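Local coordinates for protein aryl acylamidase (bacterium CSBL00001, PDB 4YJ6) that probably hydrolyses aryl acylamides, splitting the amide bond as a member of the amidase signature enzyme family, at residues G137-T142 with D425-W430; P208-P213 with D245-A250; F216-Y221 with A327-A332; A397-C402 with C431-T436. All coordinates share one frame; numbering follows the deposited sequence.

Contact 1 of 4, residues G137-T142 with D425-W430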
loop_
_atom_site.group_PDB
_atom_site.type_symbol
_atom_site.label_atom_id
_atom_site.label_comp_id
_atom_site.label_asym_id
_atom_site.label_seq_id
_atom_site.Cartn_x
_atom_site.Cartn_y
_atom_site.Cartn_z
ATOM N N GLY A 137 -4.525 -10.948 2.524
ATOM C CA GLY A 137 -3.891 -9.722 3.017
ATOM C C GLY A 137 -3.538 -9.762 4.508
ATOM O O GLY A 137 -3.190 -8.737 5.073
ATOM N N PHE A 138 -3.588 -10.940 5.136
ATOM C CA PHE A 138 -3.715 -10.973 6.611
ATOM C C PHE A 138 -2.337 -11.025 7.297
ATOM O O PHE A 138 -2.068 -11.896 8.139
ATOM C CB PHE A 138 -4.644 -12.134 7.048
ATOM C CG PHE A 138 -5.461 -11.844 8.305
ATOM C CD1 PHE A 138 -4.865 -11.805 9.553
ATOM C CD2 PHE A 138 -6.824 -11.658 8.234
ATOM C CE1 PHE A 138 -5.639 -11.545 10.722
ATOM C CE2 PHE A 138 -7.585 -11.383 9.389
ATOM C CZ PHE A 138 -6.968 -11.330 10.625
ATOM N N ARG A 139 -1.469 -10.086 6.924
ATOM C CA ARG A 139 -0.193 -9.838 7.619
ATOM C C ARG A 139 0.574 -8.739 6.896
ATOM O O ARG A 139 0.325 -8.458 5.718
ATOM C CB ARG A 139 0.700 -11.093 7.683
ATOM C CG ARG A 139 0.899 -11.760 6.306
ATOM C CD ARG A 139 1.638 -13.121 6.403
ATOM N NE ARG A 139 0.832 -14.106 7.108
ATOM C CZ ARG A 139 1.304 -15.128 7.818
ATOM N NH1 ARG A 139 2.613 -15.323 7.952
ATOM N NH2 ARG A 139 0.442 -15.955 8.406
ATOM N N GLY A 140 1.523 -8.135 7.609
ATOM C CA GLY A 140 2.341 -7.056 7.083
ATOM C C GLY A 140 3.621 -7.532 6.391
ATOM O O GLY A 140 4.552 -6.746 6.196
ATOM N N THR A 141 3.652 -8.812 6.024
ATOM C CA THR A 141 4.719 -9.368 5.199
ATOM C C THR A 141 4.068 -9.945 3.945
ATOM O O THR A 141 2.848 -10.140 3.898
ATOM C CB THR A 141 5.437 -10.505 5.912
ATOM O OG1 THR A 141 4.444 -11.408 6.414
ATOM C CG2 THR A 141 6.288 -9.931 7.088
ATOM N N THR A 142 4.865 -10.192 2.923
ATOM C CA THR A 142 4.350 -10.857 1.733
ATOM C C THR A 142 4.983 -12.221 1.498
ATOM O O THR A 142 6.147 -12.317 1.130
ATOM C CB THR A 142 4.536 -9.976 0.496
ATOM O OG1 THR A 142 3.778 -8.768 0.698
ATOM C CG2 THR A 142 4.006 -10.703 -0.782
ATOM N N ASP A 425 1.716 -8.708 18.270
ATOM C CA ASP A 425 1.142 -9.600 17.270
ATOM C C ASP A 425 2.033 -9.624 16.006
ATOM O O ASP A 425 2.357 -8.582 15.422
ATOM C CB ASP A 425 -0.264 -9.119 16.915
ATOM C CG ASP A 425 -0.965 -10.050 15.941
ATOM O OD1 ASP A 425 -0.635 -9.995 14.753
ATOM O OD2 ASP A 425 -1.836 -10.830 16.364
ATOM N N PRO A 426 2.473 -10.819 15.602
ATOM C CA PRO A 426 3.463 -10.889 14.534
ATOM C C PRO A 426 2.855 -10.647 13.154
ATOM O O PRO A 426 3.614 -10.379 12.221
ATOM C CB PRO A 426 3.977 -12.333 14.634
ATOM C CG PRO A 426 2.843 -13.086 15.173
ATOM C CD PRO A 426 2.178 -12.155 16.155
ATOM N N LEU A 427 1.534 -10.727 13.038
ATOM C CA LEU A 427 0.891 -10.462 11.737
ATOM C C LEU A 427 0.759 -8.970 11.493
ATOM O O LEU A 427 1.061 -8.477 10.414
ATOM C CB LEU A 427 -0.507 -11.084 11.673
ATOM C CG LEU A 427 -0.642 -12.562 12.044
ATOM C CD1 LEU A 427 -2.088 -12.994 11.799
ATOM C CD2 LEU A 427 0.342 -13.424 11.220
ATOM N N ILE A 428 0.309 -8.222 12.497
ATOM C CA ILE A 428 -0.050 -6.838 12.237
ATOM C C ILE A 428 0.313 -5.901 13.394
ATOM O O ILE A 428 0.197 -4.687 13.276
ATOM C CB ILE A 428 -1.575 -6.731 11.965
ATOM C CG1 ILE A 428 -1.941 -5.463 11.188
ATOM C CG2 ILE A 428 -2.355 -6.737 13.272
ATOM C CD1 ILE A 428 -1.411 -5.454 9.731
ATOM N N GLY A 429 0.730 -6.447 14.529
ATOM C CA GLY A 429 0.877 -5.602 15.725
ATOM C C GLY A 429 1.884 -4.473 15.624
ATOM O O GLY A 429 1.723 -3.428 16.292
ATOM N N TRP A 430 2.961 -4.716 14.866
ATOM C CA TRP A 430 4.024 -3.730 14.674
ATOM C C TRP A 430 3.697 -2.763 13.506
ATOM O O TRP A 430 4.464 -1.839 13.208
ATOM C CB TRP A 430 5.353 -4.477 14.393
ATOM C CG TRP A 430 5.140 -5.584 13.362
ATOM C CD1 TRP A 430 4.698 -6.852 13.601
ATOM C CD2 TRP A 430 5.299 -5.478 11.938
ATOM N NE1 TRP A 430 4.567 -7.541 12.410
ATOM C CE2 TRP A 430 4.958 -6.722 11.383
ATOM C CE3 TRP A 430 5.729 -4.452 11.086
ATOM C CZ2 TRP A 430 4.986 -6.963 9.987
ATOM C CZ3 TRP A 430 5.779 -4.688 9.719
ATOM C CH2 TRP A 430 5.428 -5.937 9.188
#

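Contact 2 of 4, residues P208-P213 with D245-A250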
loop_
_atom_site.group_PDB
_atom_site.type_symbol
_atom_site.label_atom_id
_atom_site.label_comp_id
_atom_site.label_asym_id
_atom_site.label_seq_id
_atom_site.Cartn_x
_atom_site.Cartn_y
_atom_site.Cartn_z
ATOM N N PRO A 208 -12.423 5.615 -4.836
ATOM C CA PRO A 208 -13.511 4.646 -4.636
ATOM C C PRO A 208 -12.983 3.291 -4.182
ATOM O O PRO A 208 -11.902 2.874 -4.624
ATOM C CB PRO A 208 -14.137 4.490 -6.054
ATOM C CG PRO A 208 -13.705 5.709 -6.833
ATOM C CD PRO A 208 -12.385 6.194 -6.205
ATOM N N PHE A 209 -13.710 2.618 -3.291
ATOM C CA PHE A 209 -13.390 1.239 -2.954
ATOM C C PHE A 209 -14.672 0.442 -3.107
ATOM O O PHE A 209 -15.688 0.819 -2.521
ATOM C CB PHE A 209 -12.890 1.121 -1.495
ATOM C CG PHE A 209 -12.193 -0.193 -1.245
ATOM C CD1 PHE A 209 -12.932 -1.352 -1.066
ATOM C CD2 PHE A 209 -10.812 -0.264 -1.283
ATOM C CE1 PHE A 209 -12.295 -2.590 -0.893
ATOM C CE2 PHE A 209 -10.142 -1.499 -1.101
ATOM C CZ PHE A 209 -10.897 -2.665 -0.902
ATOM N N LYS A 210 -14.635 -0.615 -3.924
ATOM C CA LYS A 210 -15.835 -1.400 -4.196
ATOM C C LYS A 210 -15.792 -2.653 -3.343
ATOM O O LYS A 210 -14.955 -3.547 -3.575
ATOM C CB LYS A 210 -15.897 -1.753 -5.700
ATOM C CG LYS A 210 -17.119 -2.615 -6.037
ATOM C CD LYS A 210 -17.302 -2.933 -7.543
ATOM C CE LYS A 210 -17.468 -1.662 -8.381
ATOM N NZ LYS A 210 -18.702 -0.827 -8.062
ATOM N N SER A 211 -16.664 -2.689 -2.344
ATOM C CA SER A 211 -16.850 -3.865 -1.505
ATOM C C SER A 211 -18.231 -4.448 -1.809
ATOM O O SER A 211 -19.233 -3.840 -1.464
ATOM C CB SER A 211 -16.780 -3.484 -0.026
ATOM O OG SER A 211 -15.448 -3.129 0.314
ATOM N N ARG A 212 -18.276 -5.601 -2.459
ATOM C CA ARG A 212 -19.562 -6.291 -2.718
ATOM C C ARG A 212 -19.317 -7.770 -2.441
ATOM O O ARG A 212 -18.204 -8.259 -2.662
ATOM C CB ARG A 212 -20.024 -6.086 -4.159
ATOM C CG ARG A 212 -20.493 -4.634 -4.488
ATOM C CD ARG A 212 -21.627 -4.209 -3.571
ATOM N NE ARG A 212 -22.147 -2.904 -3.999
ATOM C CZ ARG A 212 -21.510 -1.753 -3.777
ATOM N NH1 ARG A 212 -20.338 -1.740 -3.131
ATOM N NH2 ARG A 212 -22.050 -0.628 -4.211
ATOM N N PRO A 213 -20.357 -8.503 -2.018
ATOM C CA PRO A 213 -21.755 -8.077 -1.975
ATOM C C PRO A 213 -22.142 -7.222 -0.792
ATOM O O PRO A 213 -23.279 -6.737 -0.795
ATOM C CB PRO A 213 -22.520 -9.415 -1.898
ATOM C CG PRO A 213 -21.564 -10.361 -1.266
ATOM C CD PRO A 213 -20.200 -9.937 -1.686
ATOM N N ASP A 245 -17.706 8.284 -6.807
ATOM C CA ASP A 245 -18.383 7.132 -7.399
ATOM C C ASP A 245 -19.542 6.818 -6.461
ATOM O O ASP A 245 -19.297 6.457 -5.293
ATOM C CB ASP A 245 -17.418 5.948 -7.468
ATOM C CG ASP A 245 -18.047 4.710 -8.081
ATOM O OD1 ASP A 245 -19.277 4.592 -8.081
ATOM O OD2 ASP A 245 -17.292 3.867 -8.583
ATOM N N ARG A 246 -20.783 6.980 -6.946
ATOM C CA ARG A 246 -21.932 6.814 -6.078
ATOM C C ARG A 246 -22.007 5.415 -5.469
ATOM O O ARG A 246 -22.646 5.234 -4.435
ATOM C CB ARG A 246 -23.234 7.172 -6.840
ATOM C CG ARG A 246 -23.576 6.213 -8.045
ATOM C CD ARG A 246 -24.928 6.634 -8.687
ATOM N NE ARG A 246 -24.830 8.029 -9.129
ATOM C CZ ARG A 246 -24.335 8.430 -10.294
ATOM N NH1 ARG A 246 -23.991 7.558 -11.237
ATOM N NH2 ARG A 246 -24.206 9.735 -10.531
ATOM N N ARG A 247 -21.335 4.431 -6.080
ATOM C CA ARG A 247 -21.354 3.071 -5.537
ATOM C C ARG A 247 -20.453 2.797 -4.335
ATOM O O ARG A 247 -20.492 1.712 -3.769
ATOM C CB ARG A 247 -21.153 2.054 -6.672
ATOM C CG ARG A 247 -22.464 1.926 -7.490
ATOM C CD ARG A 247 -22.437 0.847 -8.528
ATOM N NE ARG A 247 -23.767 0.703 -9.096
ATOM C CZ ARG A 247 -24.331 1.588 -9.892
ATOM N NH1 ARG A 247 -23.629 2.684 -10.260
ATOM N NH2 ARG A 247 -25.569 1.334 -10.371
ATOM N N ASP A 248 -19.674 3.787 -3.892
ATOM C CA ASP A 248 -18.896 3.622 -2.668
ATOM C C ASP A 248 -19.568 4.509 -1.633
ATOM O O ASP A 248 -19.670 5.698 -1.810
ATOM C CB ASP A 248 -17.434 4.029 -2.914
ATOM C CG ASP A 248 -16.610 4.072 -1.639
ATOM O OD1 ASP A 248 -17.172 3.987 -0.525
ATOM O OD2 ASP A 248 -15.377 4.253 -1.753
ATOM N N PRO A 249 -20.126 3.905 -0.597
ATOM C CA PRO A 249 -20.952 4.707 0.309
ATOM C C PRO A 249 -20.156 5.697 1.171
ATOM O O PRO A 249 -20.774 6.408 1.944
ATOM C CB PRO A 249 -21.590 3.656 1.231
ATOM C CG PRO A 249 -20.652 2.469 1.192
ATOM C CD PRO A 249 -20.094 2.470 -0.239
ATOM N N ALA A 250 -18.834 5.712 1.075
ATOM C CA ALA A 250 -18.069 6.780 1.706
ATOM C C ALA A 250 -17.630 7.850 0.713
ATOM O O ALA A 250 -16.962 8.794 1.099
ATOM C CB ALA A 250 -16.830 6.178 2.383
HETATM O O HOH W 1 -18.214 0.428 -5.290
HETATM O O HOH W 2 -18.795 1.711 -9.501
#

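Contact 3 of 4, residues F216-Y221 with A327-A332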
loop_
_atom_site.group_PDB
_atom_site.type_symbol
_atom_site.label_atom_id
_atom_site.label_comp_id
_atom_site.label_asym_id
_atom_site.label_seq_id
_atom_site.Cartn_x
_atom_site.Cartn_y
_atom_site.Cartn_z
ATOM N N PHE A 216 -21.555 -2.474 3.435
ATOM C CA PHE A 216 -21.679 -2.003 4.797
ATOM C C PHE A 216 -21.065 -3.046 5.741
ATOM O O PHE A 216 -21.561 -3.304 6.816
ATOM C CB PHE A 216 -23.163 -1.711 5.101
ATOM C CG PHE A 216 -23.697 -0.538 4.309
ATOM C CD1 PHE A 216 -23.470 0.758 4.738
ATOM C CD2 PHE A 216 -24.386 -0.736 3.107
ATOM C CE1 PHE A 216 -23.930 1.843 3.996
ATOM C CE2 PHE A 216 -24.855 0.342 2.349
ATOM C CZ PHE A 216 -24.617 1.641 2.785
ATOM N N HIS A 217 -19.948 -3.615 5.311
ATOM C CA HIS A 217 -19.223 -4.585 6.133
ATOM C C HIS A 217 -18.605 -3.957 7.375
ATOM O O HIS A 217 -18.364 -2.722 7.462
ATOM C CB HIS A 217 -18.115 -5.253 5.314
ATOM C CG HIS A 217 -17.036 -4.301 4.919
ATOM N ND1 HIS A 217 -15.988 -3.978 5.758
ATOM C CD2 HIS A 217 -16.890 -3.530 3.815
ATOM C CE1 HIS A 217 -15.225 -3.065 5.176
ATOM N NE2 HIS A 217 -15.749 -2.778 3.996
ATOM N N PRO A 218 -18.309 -4.816 8.353
ATOM C CA PRO A 218 -17.850 -4.343 9.657
ATOM C C PRO A 218 -16.333 -4.216 9.770
ATOM O O PRO A 218 -15.818 -4.123 10.893
ATOM C CB PRO A 218 -18.365 -5.436 10.607
ATOM C CG PRO A 218 -18.349 -6.662 9.781
ATOM C CD PRO A 218 -18.746 -6.225 8.403
ATOM N N GLY A 219 -15.618 -4.213 8.647
ATOM C CA GLY A 219 -14.170 -4.130 8.704
ATOM C C GLY A 219 -13.667 -2.705 8.923
ATOM O O GLY A 219 -14.440 -1.745 9.046
ATOM N N PRO A 220 -12.349 -2.546 9.018
ATOM C CA PRO A 220 -11.753 -1.196 9.067
ATOM C C PRO A 220 -11.925 -0.483 7.728
ATOM O O PRO A 220 -12.394 -1.066 6.729
ATOM C CB PRO A 220 -10.263 -1.467 9.285
ATOM C CG PRO A 220 -10.102 -2.945 9.385
ATOM C CD PRO A 220 -11.343 -3.606 8.876
ATOM N N TYR A 221 -11.540 0.782 7.685
ATOM C CA TYR A 221 -11.524 1.459 6.392
ATOM C C TYR A 221 -10.514 0.770 5.454
ATOM O O TYR A 221 -9.386 0.483 5.857
ATOM C CB TYR A 221 -11.117 2.919 6.592
ATOM C CG TYR A 221 -12.109 3.819 7.283
ATOM C CD1 TYR A 221 -13.417 3.925 6.834
ATOM C CD2 TYR A 221 -11.719 4.602 8.377
ATOM C CE1 TYR A 221 -14.317 4.794 7.447
ATOM C CE2 TYR A 221 -12.613 5.486 8.977
ATOM C CZ TYR A 221 -13.908 5.569 8.504
ATOM O OH TYR A 221 -14.792 6.448 9.077
ATOM N N ALA A 327 -11.360 -10.108 10.044
ATOM C CA ALA A 327 -11.738 -11.515 9.952
ATOM C C ALA A 327 -13.216 -11.690 9.563
ATOM O O ALA A 327 -13.540 -12.649 8.907
ATOM C CB ALA A 327 -11.450 -12.233 11.310
ATOM N N ILE A 328 -14.117 -10.796 9.985
ATOM C CA ILE A 328 -15.537 -11.001 9.716
ATOM C C ILE A 328 -15.817 -11.061 8.207
ATOM O O ILE A 328 -16.395 -12.032 7.707
ATOM C CB ILE A 328 -16.434 -9.959 10.457
ATOM C CG1 ILE A 328 -16.317 -10.190 11.972
ATOM C CG2 ILE A 328 -17.901 -10.101 10.014
ATOM C CD1 ILE A 328 -16.817 -9.013 12.844
ATOM N N PRO A 329 -15.366 -10.053 7.448
ATOM C CA PRO A 329 -15.572 -10.200 5.993
ATOM C C PRO A 329 -14.718 -11.285 5.364
ATOM O O PRO A 329 -15.070 -11.781 4.305
ATOM C CB PRO A 329 -15.180 -8.826 5.415
ATOM C CG PRO A 329 -14.695 -8.008 6.571
ATOM C CD PRO A 329 -14.919 -8.713 7.854
ATOM N N THR A 330 -13.607 -11.657 5.994
ATOM C CA THR A 330 -12.805 -12.755 5.463
ATOM C C THR A 330 -13.612 -14.053 5.580
ATOM O O THR A 330 -13.643 -14.870 4.668
ATOM C CB THR A 330 -11.480 -12.860 6.232
ATOM O OG1 THR A 330 -10.755 -11.636 6.054
ATOM C CG2 THR A 330 -10.646 -13.996 5.668
ATOM N N VAL A 331 -14.291 -14.234 6.713
ATOM C CA VAL A 331 -15.113 -15.426 6.895
ATOM C C VAL A 331 -16.225 -15.422 5.857
ATOM O O VAL A 331 -16.532 -16.461 5.288
ATOM C CB VAL A 331 -15.716 -15.488 8.299
ATOM C CG1 VAL A 331 -16.849 -16.563 8.389
ATOM C CG2 VAL A 331 -14.618 -15.787 9.324
ATOM N N ALA A 332 -16.835 -14.259 5.607
ATOM C CA ALA A 332 -17.896 -14.189 4.605
ATOM C C ALA A 332 -17.393 -14.615 3.241
ATOM O O ALA A 332 -18.096 -15.329 2.514
ATOM C CB ALA A 332 -18.496 -12.759 4.532
#

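Contact 4 of 4, residues A397-C402 with C431-T436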
loop_
_atom_site.group_PDB
_atom_site.type_symbol
_atom_site.label_atom_id
_atom_site.label_comp_id
_atom_site.label_asym_id
_atom_site.label_seq_id
_atom_site.Cartn_x
_atom_site.Cartn_y
_atom_site.Cartn_z
ATOM N N ALA A 397 5.015 10.200 12.716
ATOM C CA ALA A 397 5.305 9.009 13.525
ATOM C C ALA A 397 6.169 8.103 12.674
ATOM O O ALA A 397 6.263 8.311 11.479
ATOM C CB ALA A 397 3.973 8.291 13.936
ATOM N N PRO A 398 6.823 7.092 13.271
ATOM C CA PRO A 398 7.443 6.081 12.414
ATOM C C PRO A 398 6.322 5.306 11.732
ATOM O O PRO A 398 5.293 5.059 12.355
ATOM C CB PRO A 398 8.188 5.142 13.394
ATOM C CG PRO A 398 8.165 5.882 14.765
ATOM C CD PRO A 398 6.906 6.750 14.706
ATOM N N THR A 399 6.513 4.897 10.485
ATOM C CA THR A 399 5.479 4.077 9.840
ATOM C C THR A 399 5.303 2.753 10.577
ATOM O O THR A 399 4.181 2.305 10.779
ATOM C CB THR A 399 5.879 3.804 8.385
ATOM O OG1 THR A 399 6.172 5.065 7.784
ATOM C CG2 THR A 399 4.760 3.067 7.596
ATOM N N LEU A 400 6.433 2.143 10.971
ATOM C CA LEU A 400 6.445 0.806 11.522
ATOM C C LEU A 400 7.310 0.729 12.775
ATOM O O LEU A 400 8.220 1.533 12.955
ATOM C CB LEU A 400 7.051 -0.181 10.529
ATOM C CG LEU A 400 6.357 -0.187 9.175
ATOM C CD1 LEU A 400 7.128 -1.090 8.221
ATOM C CD2 LEU A 400 4.930 -0.689 9.389
ATOM N N ALA A 401 7.027 -0.274 13.599
ATOM C CA ALA A 401 7.747 -0.433 14.881
ATOM C C ALA A 401 9.053 -1.223 14.746
ATOM O O ALA A 401 9.811 -1.302 15.727
ATOM C CB ALA A 401 6.857 -1.128 15.871
ATOM N N CYS A 402 9.297 -1.831 13.587
ATOM C CA CYS A 402 10.502 -2.659 13.409
ATOM C C CYS A 402 11.005 -2.648 11.970
ATOM O O CYS A 402 10.290 -2.257 11.036
ATOM C CB CYS A 402 10.237 -4.109 13.834
ATOM S SG CYS A 402 8.897 -4.943 12.888
ATOM N N CYS A 431 2.567 -2.987 12.836
ATOM C CA CYS A 431 2.177 -2.122 11.720
ATOM C C CYS A 431 1.322 -0.976 12.267
ATOM O O CYS A 431 0.082 -1.017 12.159
ATOM C CB CYS A 431 1.368 -2.907 10.667
ATOM S SG CYS A 431 2.244 -4.408 10.093
HETATM N N MSE A 432 1.984 0.039 12.827
HETATM C CA MSE A 432 1.313 1.123 13.550
HETATM C C MSE A 432 0.388 1.931 12.659
HETATM O O MSE A 432 -0.488 2.630 13.150
HETATM C CB MSE A 432 2.373 1.995 14.213
HETATM C CG MSE A 432 3.226 1.125 15.081
HETATM SE SE MSE A 432 4.303 2.324 16.170
HETATM C CE MSE A 432 5.615 2.918 14.878
ATOM N N THR A 433 0.616 1.801 11.351
ATOM C CA THR A 433 -0.289 2.297 10.304
ATOM C C THR A 433 -1.768 1.958 10.515
ATOM O O THR A 433 -2.639 2.688 10.002
ATOM C CB THR A 433 0.109 1.621 8.970
ATOM O OG1 THR A 433 0.372 0.229 9.191
ATOM C CG2 THR A 433 1.411 2.231 8.477
ATOM N N TYR A 434 -2.080 0.854 11.210
ATOM C CA TYR A 434 -3.490 0.438 11.243
ATOM C C TYR A 434 -4.369 1.471 11.956
ATOM O O TYR A 434 -5.609 1.417 11.801
ATOM C CB TYR A 434 -3.718 -0.978 11.834
ATOM C CG TYR A 434 -3.382 -1.169 13.313
ATOM C CD1 TYR A 434 -4.143 -0.549 14.315
ATOM C CD2 TYR A 434 -2.352 -2.023 13.698
ATOM C CE1 TYR A 434 -3.838 -0.739 15.671
ATOM C CE2 TYR A 434 -2.041 -2.221 15.033
ATOM C CZ TYR A 434 -2.785 -1.580 16.015
ATOM O OH TYR A 434 -2.478 -1.787 17.355
ATOM N N LEU A 435 -3.772 2.382 12.726
ATOM C CA LEU A 435 -4.600 3.404 13.394
ATOM C C LEU A 435 -5.433 4.208 12.376
ATOM O O LEU A 435 -6.551 4.594 12.694
ATOM C CB LEU A 435 -3.768 4.355 14.235
ATOM C CG LEU A 435 -3.012 3.675 15.368
ATOM C CD1 LEU A 435 -2.114 4.725 16.083
ATOM C CD2 LEU A 435 -3.972 3.028 16.343
ATOM N N THR A 436 -4.904 4.487 11.171
ATOM C CA THR A 436 -5.694 5.292 10.222
ATOM C C THR A 436 -6.698 4.435 9.456
ATOM O O THR A 436 -7.604 4.966 8.824
ATOM C CB THR A 436 -4.819 6.031 9.190
ATOM O OG1 THR A 436 -4.162 5.076 8.360
ATOM C CG2 THR A 436 -3.760 6.884 9.903
#

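Contact 1 of 4, residues G137-T142 with D425-W430
Gly-140 and Leu-427 join two loops of the amidase fold, one after strand 126-131 and the other, opened by an Asx turn at Asp-425, before helix 434-439. Gly-140 N gives Leu-427 O a hydrogen bond of 2.9 Å. The carbonyl points almost straight at its donor. Arg-139 CA adds a CA-H contact to the same oxygen at 3.4 Å.

Packing is tight here. Gly-140 O lies at the edge of the Trp-430 ring, near its plane and 3.2 Å from CH2. A CB on Gly-140 would run into that ring. Trp-430 CG sits between the backbone N and the carbonyl carbon (chi1 46°), and the indole is held by NE1, which bonds to Pro-426 O at 3.0 Å. The ring of Trp-194 meets it nearly parallel. With an alanine in place of Trp-430 the indole is gone, which would probably leave Pro-426 O without this donor and open a gap against Gly-140 O and Trp-194.

The Leu-427 side chain fills the middle. Leu-427 CD1 meets the edge of the Phe-138 ring, 3.8 Å from Phe-138 CD1. Leu-427 CD2 lies over one face of the Arg-139 guanidinium, whose NH1 bonds to Thr-413 O.

Asp-425 and Pro-426, partly exposed, form the looser outer side. Asp-425 OD1 accepts twice: from Leu-427 N, above the carboxylate plane, and from Ile-428 N at 3.0 Å, on the anti side.

Contact 2 of 4, residues P208-P213 with D245-A250
An Asx turn headed by Asp-248, at the end of a type I beta turn from Asp-245, ties the loop after helix 231-241 to Phe-209 in the loop between strands 198-201 and 223-228. Phe-209 N donates to Asp-248 OD2 at 2.8 Å, from 42° above the carboxylate plane. The other oxygen, OD1, takes Ala-250 N at 2.9 Å and closes the Asx turn. Asp-248 CG stands opposite its own backbone N (chi1 172°), which carries the carboxylate across to Phe-209. With an alanine in place of Asp-248, Phe-209 N and Ala-250 N would probably both be left without this acceptor.

Further out, Arg-212 NH2 bonds to Arg-247 O at 2.8 Å, almost straight at 171°. The bond runs in the carbonyl plane, on a lone pair, and in the guanidinium plane too. Arg-212 NH1 turns back to Ser-211 O, so the guanidinium is fixed at two points.

Lys-210 runs alongside Arg-247, with NZ 4.0 Å from CB of that arginine. A water links Lys-210 NZ to Asp-245 OD2. Pro-208 CG packs on Asp-245 CB at 3.8 Å.

The buried carboxylate of Asp-248 accepts one backbone N-H from across the contact and one from its own loop. The outer links, an arginine on a backbone carbonyl and a lysine-water-aspartate bridge, use more exposed side chains and are likely to be screened more by solvent.

Contact 3 of 4, residues F216-Y221 with A327-A332
His-217 ND1 accepts a hydrogen bond from Gly-219 N at 2.9 Å, and both residues lie against Pro-329. The donor is tilted 17° from the imidazole plane. Gly-219 CA and Pro-220 O sit in that plane, at the ring edge. His-217 CG lies between its backbone N and carbonyl carbon (chi1 66°), which brings the ring back over its own chain, with ND1 near the amide of Gly-219. The bond bridges Pro-218 and fixes how the ring is turned.

Pro-329 CG approaches this ring obliquely, 4.3 Å from His-217 ND1. It also lies 4.4 Å from Gly-219 N. No hydrogen bond crosses between the two segments.

The contact sets the loop before strand 223-228 against the long helix 315-339. That helix is kinked at Pro-329, whose nitrogen has no hydrogen to give to the turn before. The kink falls where the loop touches. Pro-220 continues the loop along the same helix, onto Trp-322, Met-325 and Ile-326. Val-331, on helix 315-339, packs against Ile-360 and Val-363 of helix 354-363.

The closest packing is at Pro-218. Its CG presses on Ile-328 CG2 at 3.5 Å, tighter than usual for two carbons. The two side chains meet at a slant. The CG2 branch of Ile-328 is the one opposite the backbone N, and it faces the proline ring. Pro-218 CG also lies 4.4 Å from Pro-329 CD.

Contact 4 of 4, residues A397-C402 with C431-T436
Met-432, present as selenomethionine, reaches from its CB into the bend made by Pro-398 to Ala-401. CB starts 3.9 Å from Thr-399 O. The chain then runs on extended through CG (chi2 -169°). SE lies beside the methyl of Ala-401, 4.3 Å from its CB. A bend at chi3, -76°, turns the end toward the backbone. CE comes within 3.3 Å of Pro-398 O and 3.5 Å of Leu-400 C. It also rests on the Pro-398 ring, 3.7 Å from CB there. Phe-280 packs on Met-432 from another loop.

This is where strand 394-398 of the large mixed sheet ends and the chain turns off. Opposite it, a type I beta turn from Cys-431 to Tyr-434 leads into helix 434-439. No hydrogen bond joins the two segments; methyl and methylene groups pack on each other and on backbone carbonyls.

Two smaller contacts follow the turn. The methyls of Thr-399 and Thr-433 meet at 3.6 Å, CG2 to CG2. Their hydroxyls go to other partners: Thr-399 OG1 to Ser-445 OG, and Thr-433 OG1 to Gly-185 O. Leu-400 CD2 touches Cys-431 CA at 3.9 Å, and Leu-400 also packs on Trp-194 of helix 190-195.

In the fold
From the N terminus, contact 1 opens first, at 137-142. It closes late, at 425-430, and joins the loop after strand 126-131 to the one before helix 434-439. The whole of contacts 2 and 3 falls between. Contact 2 ties the loop before strand 223-228, at 208-213, to the loop after helix 231-241. Contact 3 has opened at 216-221 by then, so these two cross. Contact 3 closes on helix 315-339. Contact 4 opens at the end of strand 394-398 and closes at 431-436, past the second segment of contact 1, so contacts 1 and 4 cross as well. A backbone hydrogen bond, Ala-401 N to Trp-430 O, joins those two.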